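PDB 5XSW: chitinase from Thermococcus chitonophagus, which probably hydrolyses internal glycosidic links of chitin as an endochitinase, seen here as the C-terminal part, β-sheets then a mostly helical domain, of a longer protein. Local coordinates for residues 304-309 and 338-343; 329-334 and 347-352. All coordinates share one frame; numbering follows the deposited sequence.

Contact 1: residues 304-309 and 338-343; sequences RELLYA and RGVGAI. With NAG (2-acetamido-2-deoxy-beta-D-glucopyranose), chain D; PO4 (phosphate ion), chain E.
Leu306 and Leu307 of helix 288-311 pack on Val340 and Ile343 at the start of helix 340-346, an apolar seam inside the helical domain. Setting CG opposite its own nitrogen (chi1 176°) carries Leu306 CD2 to the valine, 3.7 Å from Val340 CB and 3.8 Å from Val340 CG2, where the two side chains cross obliquely. Leu307 CD2 repeats the pattern one residue on, 3.9 Å from Ile343 CG2. No hydrogen bond joins the segments; Trp477, His480 and Ala481 of helix 475-482 also pack on Leu306.

Gly339 occupies the N-cap with positive phi, where a CB would jam against the preceding carbonyl oxygen. Val340 N, at the first turn, donates to phosphate O4 (2.9 Å, 152°), and the helix end would probably favour the anion. Gln259 and Asn256, with Ser254 and Gly255 of the second subunit, complete that site.

Arg338, its chain bent at chi2 and chi3, sends NH2 to the NAG acetyl oxygen O7 in a nearly straight bond (3.2 Å, 164°), while O3 lies in the guanidinium plane, at its edge. A leucine here would probably leave O7 without this donor and remove the charged edge beside O3. Glu213, Gln251 and Phe371 of the second subunit, all residues of its glycan pocket, bond the same sugar, so Arg338 reaches it across the subunit interface. Such a helix N-terminus, its first amide on an anion, is a classic anion-binding site, here built between subunits and filled by a phosphate probably taken up from the crystallisation liquor.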
loop_
_atom_site.group_PDB
_atom_site.type_symbol
_atom_site.label_atom_id
_atom_site.label_comp_id
_atom_site.label_asym_id
_atom_site.label_seq_id
_atom_site.Cartn_x
_atom_site.Cartn_y
_atom_site.Cartn_z
ATOM N N ARG A 304 -13.827 -3.723 6.296
ATOM C CA ARG A 304 -14.858 -3.898 7.301
ATOM C C ARG A 304 -14.336 -3.588 8.688
ATOM O O ARG A 304 -14.984 -2.895 9.445
ATOM C CB ARG A 304 -15.408 -5.320 7.251
ATOM C CG ARG A 304 -16.673 -5.539 8.059
ATOM C CD ARG A 304 -17.439 -6.738 7.546
ATOM N NE ARG A 304 -18.609 -7.081 8.342
ATOM C CZ ARG A 304 -18.600 -7.929 9.358
ATOM N NH1 ARG A 304 -17.479 -8.515 9.735
ATOM N NH2 ARG A 304 -19.719 -8.187 10.008
ATOM N N GLU A 305 -13.142 -4.082 8.988
ATOM C CA GLU A 305 -12.470 -3.813 10.257
ATOM C C GLU A 305 -12.191 -2.333 10.438
ATOM O O GLU A 305 -12.304 -1.792 11.569
ATOM C CB GLU A 305 -11.154 -4.605 10.408
ATOM C CG GLU A 305 -11.321 -6.187 10.581
ATOM C CD GLU A 305 -11.478 -6.651 12.057
ATOM O OE1 GLU A 305 -11.445 -5.774 12.950
ATOM O OE2 GLU A 305 -11.546 -7.900 12.322
ATOM N N LEU A 306 -11.809 -1.654 9.356
ATOM C CA LEU A 306 -11.501 -0.223 9.455
ATOM C C LEU A 306 -12.803 0.574 9.784
ATOM O O LEU A 306 -12.791 1.520 10.605
ATOM C CB LEU A 306 -10.914 0.308 8.126
ATOM C CG LEU A 306 -10.645 1.796 8.064
ATOM C CD1 LEU A 306 -9.564 2.229 9.040
ATOM C CD2 LEU A 306 -10.222 2.124 6.598
ATOM N N LEU A 307 -13.879 0.244 9.088
ATOM C CA LEU A 307 -15.161 0.905 9.332
ATOM C C LEU A 307 -15.550 0.712 10.810
ATOM O O LEU A 307 -15.869 1.671 11.525
ATOM C CB LEU A 307 -16.222 0.369 8.397
ATOM C CG LEU A 307 -16.086 0.963 6.963
ATOM C CD1 LEU A 307 -16.865 0.216 5.909
ATOM C CD2 LEU A 307 -16.409 2.483 6.873
ATOM N N TYR A 308 -15.537 -0.526 11.255
ATOM C CA TYR A 308 -15.873 -0.816 12.651
ATOM C C TYR A 308 -14.992 -0.075 13.616
ATOM O O TYR A 308 -15.494 0.416 14.644
ATOM C CB TYR A 308 -15.757 -2.312 12.944
ATOM C CG TYR A 308 -17.039 -3.138 12.738
ATOM C CD1 TYR A 308 -18.040 -3.173 13.742
ATOM C CD2 TYR A 308 -17.198 -3.943 11.626
ATOM C CE1 TYR A 308 -19.189 -3.974 13.597
ATOM C CE2 TYR A 308 -18.333 -4.781 11.463
ATOM C CZ TYR A 308 -19.333 -4.771 12.501
ATOM O OH TYR A 308 -20.444 -5.572 12.375
ATOM N N ALA A 309 -13.681 -0.025 13.352
ATOM C CA ALA A 309 -12.752 0.662 14.283
ATOM C C ALA A 309 -13.061 2.138 14.388
ATOM O O ALA A 309 -12.751 2.777 15.409
ATOM C CB ALA A 309 -11.294 0.507 13.857
ATOM N N ARG A 338 -12.683 1.311 -5.344
ATOM C CA ARG A 338 -12.305 2.745 -5.338
ATOM C C ARG A 338 -11.492 3.156 -4.113
ATOM O O ARG A 338 -11.010 4.269 -4.050
ATOM C CB ARG A 338 -13.562 3.606 -5.443
ATOM C CG ARG A 338 -14.342 3.488 -6.749
ATOM C CD ARG A 338 -13.601 3.801 -8.062
ATOM N NE ARG A 338 -12.782 5.010 -8.018
ATOM C CZ ARG A 338 -13.216 6.254 -8.185
ATOM N NH1 ARG A 338 -14.501 6.497 -8.413
ATOM N NH2 ARG A 338 -12.337 7.261 -8.161
ATOM N N GLY A 339 -11.343 2.262 -3.136
ATOM C CA GLY A 339 -10.481 2.463 -1.981
ATOM C C GLY A 339 -11.265 2.938 -0.737
ATOM O O GLY A 339 -12.390 3.447 -0.839
ATOM N N VAL A 340 -10.679 2.820 0.432
ATOM C CA VAL A 340 -11.395 3.244 1.657
ATOM C C VAL A 340 -11.498 4.764 1.784
ATOM O O VAL A 340 -12.369 5.279 2.531
ATOM C CB VAL A 340 -10.729 2.655 2.932
ATOM C CG1 VAL A 340 -10.769 1.133 2.906
ATOM C CG2 VAL A 340 -9.267 3.151 3.089
ATOM N N GLY A 341 -10.613 5.504 1.087
ATOM C CA GLY A 341 -10.734 6.977 1.031
ATOM C C GLY A 341 -12.055 7.345 0.366
ATOM O O GLY A 341 -12.805 8.234 0.811
ATOM N N ALA A 342 -12.383 6.621 -0.696
ATOM C CA ALA A 342 -13.625 6.888 -1.449
ATOM C C ALA A 342 -14.864 6.538 -0.613
ATOM O O ALA A 342 -15.856 7.257 -0.672
ATOM C CB ALA A 342 -13.667 6.107 -2.756
ATOM N N ILE A 343 -14.794 5.465 0.172
ATOM C CA ILE A 343 -15.913 5.198 1.150
ATOM C C ILE A 343 -16.070 6.379 2.120
ATOM O O ILE A 343 -17.168 6.895 2.354
ATOM C CB ILE A 343 -15.669 3.921 2.005
ATOM C CG1 ILE A 343 -15.784 2.641 1.143
ATOM C CG2 ILE A 343 -16.730 3.859 3.199
ATOM C CD1 ILE A 343 -15.365 1.344 2.015
HETATM C C1 NAG D . -11.270 10.861 -11.457
HETATM C C2 NAG D . -11.275 10.294 -10.052
HETATM C C3 NAG D . -9.965 9.628 -9.765
HETATM C C4 NAG D . -9.597 8.610 -10.780
HETATM C C5 NAG D . -9.576 9.226 -12.130
HETATM C C6 NAG D . -9.283 8.119 -13.184
HETATM C C7 NAG D . -12.450 11.399 -8.144
HETATM C C8 NAG D . -12.597 12.602 -7.190
HETATM N N2 NAG D . -11.448 11.420 -9.155
HETATM O O3 NAG D . -9.967 9.042 -8.458
HETATM O O4 NAG D . -8.215 8.156 -10.536
HETATM O O5 NAG D . -10.890 9.810 -12.429
HETATM O O6 NAG D . -9.358 8.785 -14.422
HETATM O O7 NAG D . -13.116 10.386 -7.998
HETATM P P PO4 E . -6.860 1.140 0.140
HETATM O O1 PO4 E . -6.095 0.341 -0.850
HETATM O O2 PO4 E . -6.793 0.640 1.557
HETATM O O3 PO4 E . -6.322 2.542 0.037
HETATM O O4 PO4 E . -8.316 1.158 -0.065
#

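Contact 2: residues 329-334 and 347-352; sequences TEIIDF and KIFSDN
Ile331, on helix 327-338, reaches the turn at 347-352 through one branch of its side chain. Its CB points toward the turn but stays 5.2 Å from Ile348 CD1, so contact falls to the atoms beyond it. CG2 lies on the other branch, 4.0 Å from Leu307 CD1 of helix 288-311. CG1, set opposite the carbonyl carbon (chi1 -69°), comes to 4.0 Å from Ile348 CD1. The extended chain then places CD1 at 3.9 Å from Ile348 CD1, two isoleucines meeting tip to tip, and at a looser 4.3 Å from Phe349 CZ.

Ile348 also steadies the phenylalanine from its own side: its CG2 sits 3.6 Å above the Phe349 ring plane, offset toward the rim. Beyond, that ring meets Phe318 with planes at about 55° and touches Val311.

Backbone bonds shape the turn that presents these two residues. Lys347, with positive phi just after helix 340-346, accepts at O from Ser350 N (3.3 Å) and Asn352 N (2.8 Å). Asn352 ND2 bonds Leu346 O, and Phe349 pairs through its backbone with Pro486 at the chain's C-terminus. This is a type I beta turn between two helices, its hydrophobic residues plugged into the helical core.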
loop_
_atom_site.group_PDB
_atom_site.type_symbol
_atom_site.label_atom_id
_atom_site.label_comp_id
_atom_site.label_asym_id
_atom_site.label_seq_id
_atom_site.Cartn_x
_atom_site.Cartn_y
_atom_site.Cartn_z
ATOM N N THR A 329 -22.681 -4.892 1.629
ATOM C CA THR A 329 -21.956 -5.518 0.497
ATOM C C THR A 329 -21.618 -4.457 -0.564
ATOM O O THR A 329 -20.536 -4.473 -1.151
ATOM C CB THR A 329 -22.779 -6.695 -0.116
ATOM O OG1 THR A 329 -22.934 -7.711 0.908
ATOM C CG2 THR A 329 -22.016 -7.299 -1.315
ATOM N N GLU A 330 -22.547 -3.555 -0.846
ATOM C CA GLU A 330 -22.277 -2.473 -1.777
ATOM C C GLU A 330 -21.105 -1.555 -1.310
ATOM O O GLU A 330 -20.235 -1.202 -2.116
ATOM C CB GLU A 330 -23.555 -1.590 -1.952
ATOM C CG GLU A 330 -24.643 -2.359 -2.727
ATOM C CD GLU A 330 -25.993 -1.672 -2.583
ATOM O OE1 GLU A 330 -26.017 -0.433 -2.600
ATOM O OE2 GLU A 330 -27.000 -2.360 -2.444
ATOM N N ILE A 331 -21.108 -1.183 -0.037
ATOM C CA ILE A 331 -20.075 -0.323 0.563
ATOM C C ILE A 331 -18.718 -1.033 0.489
ATOM O O ILE A 331 -17.696 -0.470 0.054
ATOM C CB ILE A 331 -20.399 -0.005 2.000
ATOM C CG1 ILE A 331 -21.634 0.917 2.053
ATOM C CG2 ILE A 331 -19.208 0.701 2.700
ATOM C CD1 ILE A 331 -22.183 1.156 3.454
ATOM N N ILE A 332 -18.709 -2.278 0.914
ATOM C CA ILE A 332 -17.459 -3.033 0.918
ATOM C C ILE A 332 -16.939 -3.246 -0.537
ATOM O O ILE A 332 -15.745 -3.083 -0.777
ATOM C CB ILE A 332 -17.617 -4.418 1.626
ATOM C CG1 ILE A 332 -17.857 -4.287 3.142
ATOM C CG2 ILE A 332 -16.365 -5.318 1.432
ATOM C CD1 ILE A 332 -16.879 -3.375 3.891
ATOM N N ASP A 333 -17.808 -3.620 -1.476
ATOM C CA ASP A 333 -17.362 -3.766 -2.859
ATOM C C ASP A 333 -16.899 -2.413 -3.452
ATOM O O ASP A 333 -15.919 -2.339 -4.175
ATOM C CB ASP A 333 -18.462 -4.299 -3.749
ATOM C CG ASP A 333 -17.970 -4.550 -5.136
ATOM O OD1 ASP A 333 -17.179 -5.498 -5.283
ATOM O OD2 ASP A 333 -18.269 -3.771 -6.085
ATOM N N PHE A 334 -17.642 -1.352 -3.190
ATOM C CA PHE A 334 -17.196 -0.034 -3.668
ATOM C C PHE A 334 -15.787 0.329 -3.147
ATOM O O PHE A 334 -14.945 0.810 -3.894
ATOM C CB PHE A 334 -18.243 1.047 -3.270
ATOM C CG PHE A 334 -17.845 2.460 -3.661
ATOM C CD1 PHE A 334 -17.901 2.866 -4.998
ATOM C CD2 PHE A 334 -17.401 3.328 -2.705
ATOM C CE1 PHE A 334 -17.541 4.175 -5.354
ATOM C CE2 PHE A 334 -17.072 4.639 -3.021
ATOM C CZ PHE A 334 -17.128 5.069 -4.355
ATOM N N LYS A 347 -19.396 9.834 3.500
ATOM C CA LYS A 347 -19.909 10.227 4.814
ATOM C C LYS A 347 -21.228 9.499 5.178
ATOM O O LYS A 347 -22.119 10.083 5.801
ATOM C CB LYS A 347 -20.132 11.763 4.865
ATOM C CG LYS A 347 -18.813 12.560 4.761
ATOM C CD LYS A 347 -17.881 12.180 5.932
ATOM C CE LYS A 347 -16.645 13.111 5.902
ATOM N NZ LYS A 347 -15.609 12.867 6.953
ATOM N N ILE A 348 -21.332 8.233 4.799
ATOM C CA ILE A 348 -22.498 7.399 5.135
ATOM C C ILE A 348 -22.774 7.307 6.630
ATOM O O ILE A 348 -23.930 7.263 7.062
ATOM C CB ILE A 348 -22.297 5.990 4.553
ATOM C CG1 ILE A 348 -22.588 6.063 3.050
ATOM C CG2 ILE A 348 -23.170 4.936 5.310
ATOM C CD1 ILE A 348 -21.951 4.904 2.244
ATOM N N PHE A 349 -21.726 7.317 7.441
ATOM C CA PHE A 349 -21.878 7.087 8.863
ATOM C C PHE A 349 -21.889 8.367 9.676
ATOM O O PHE A 349 -21.793 8.327 10.883
ATOM C CB PHE A 349 -20.766 6.147 9.365
ATOM C CG PHE A 349 -20.828 4.787 8.721
ATOM C CD1 PHE A 349 -20.174 4.555 7.512
ATOM C CD2 PHE A 349 -21.584 3.753 9.298
ATOM C CE1 PHE A 349 -20.275 3.280 6.868
ATOM C CE2 PHE A 349 -21.698 2.496 8.679
ATOM C CZ PHE A 349 -21.033 2.246 7.476
ATOM N N SER A 350 -21.974 9.511 9.015
ATOM C CA SER A 350 -21.984 10.780 9.755
ATOM C C SER A 350 -22.917 11.712 9.013
ATOM O O SER A 350 -24.154 11.554 9.102
ATOM C CB SER A 350 -20.564 11.362 9.909
ATOM O OG SER A 350 -19.857 11.342 8.662
ATOM N N ASP A 351 -22.362 12.608 8.205
ATOM C CA ASP A 351 -23.163 13.648 7.536
ATOM C C ASP A 351 -24.344 13.117 6.752
ATOM O O ASP A 351 -25.388 13.788 6.682
ATOM C CB ASP A 351 -22.315 14.491 6.561
ATOM C CG ASP A 351 -20.998 14.934 7.154
ATOM O OD1 ASP A 351 -20.700 14.601 8.320
ATOM O OD2 ASP A 351 -20.224 15.592 6.432
ATOM N N ASN A 352 -24.202 11.951 6.115
ATOM C CA ASN A 352 -25.265 11.500 5.222
ATOM C C ASN A 352 -26.015 10.264 5.734
ATOM O O ASN A 352 -26.675 9.561 4.985
ATOM C CB ASN A 352 -24.713 11.262 3.796
ATOM C CG ASN A 352 -24.200 12.545 3.184
ATOM O OD1 ASN A 352 -24.885 13.553 3.236
ATOM N ND2 ASN A 352 -22.970 12.541 2.675
#

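The two contacts interleave along the chain, and their centres lie 8 Å apart. Helix 327-338 leads directly into helix 340-346, and packing across the pair is close: Ile343 CD1 stands 3.5 Å from Ile331 O, and Ala342 CB 3.7 Å from Phe334 CE2. A further bridge runs from Leu307 CD2 of contact 1 to Phe349 CE1 of contact 2, at 3.9 Å, so the seam of contact 1 and the turn of contact 2 share one core. The two contacts relate to different glycan pockets: Arg338 of contact 1 bonds a sugar held by the second subunit, whereas OD2 of Asp333, in segment 329-334, bonds ND1 of His374, a residue of this chain's own pocket.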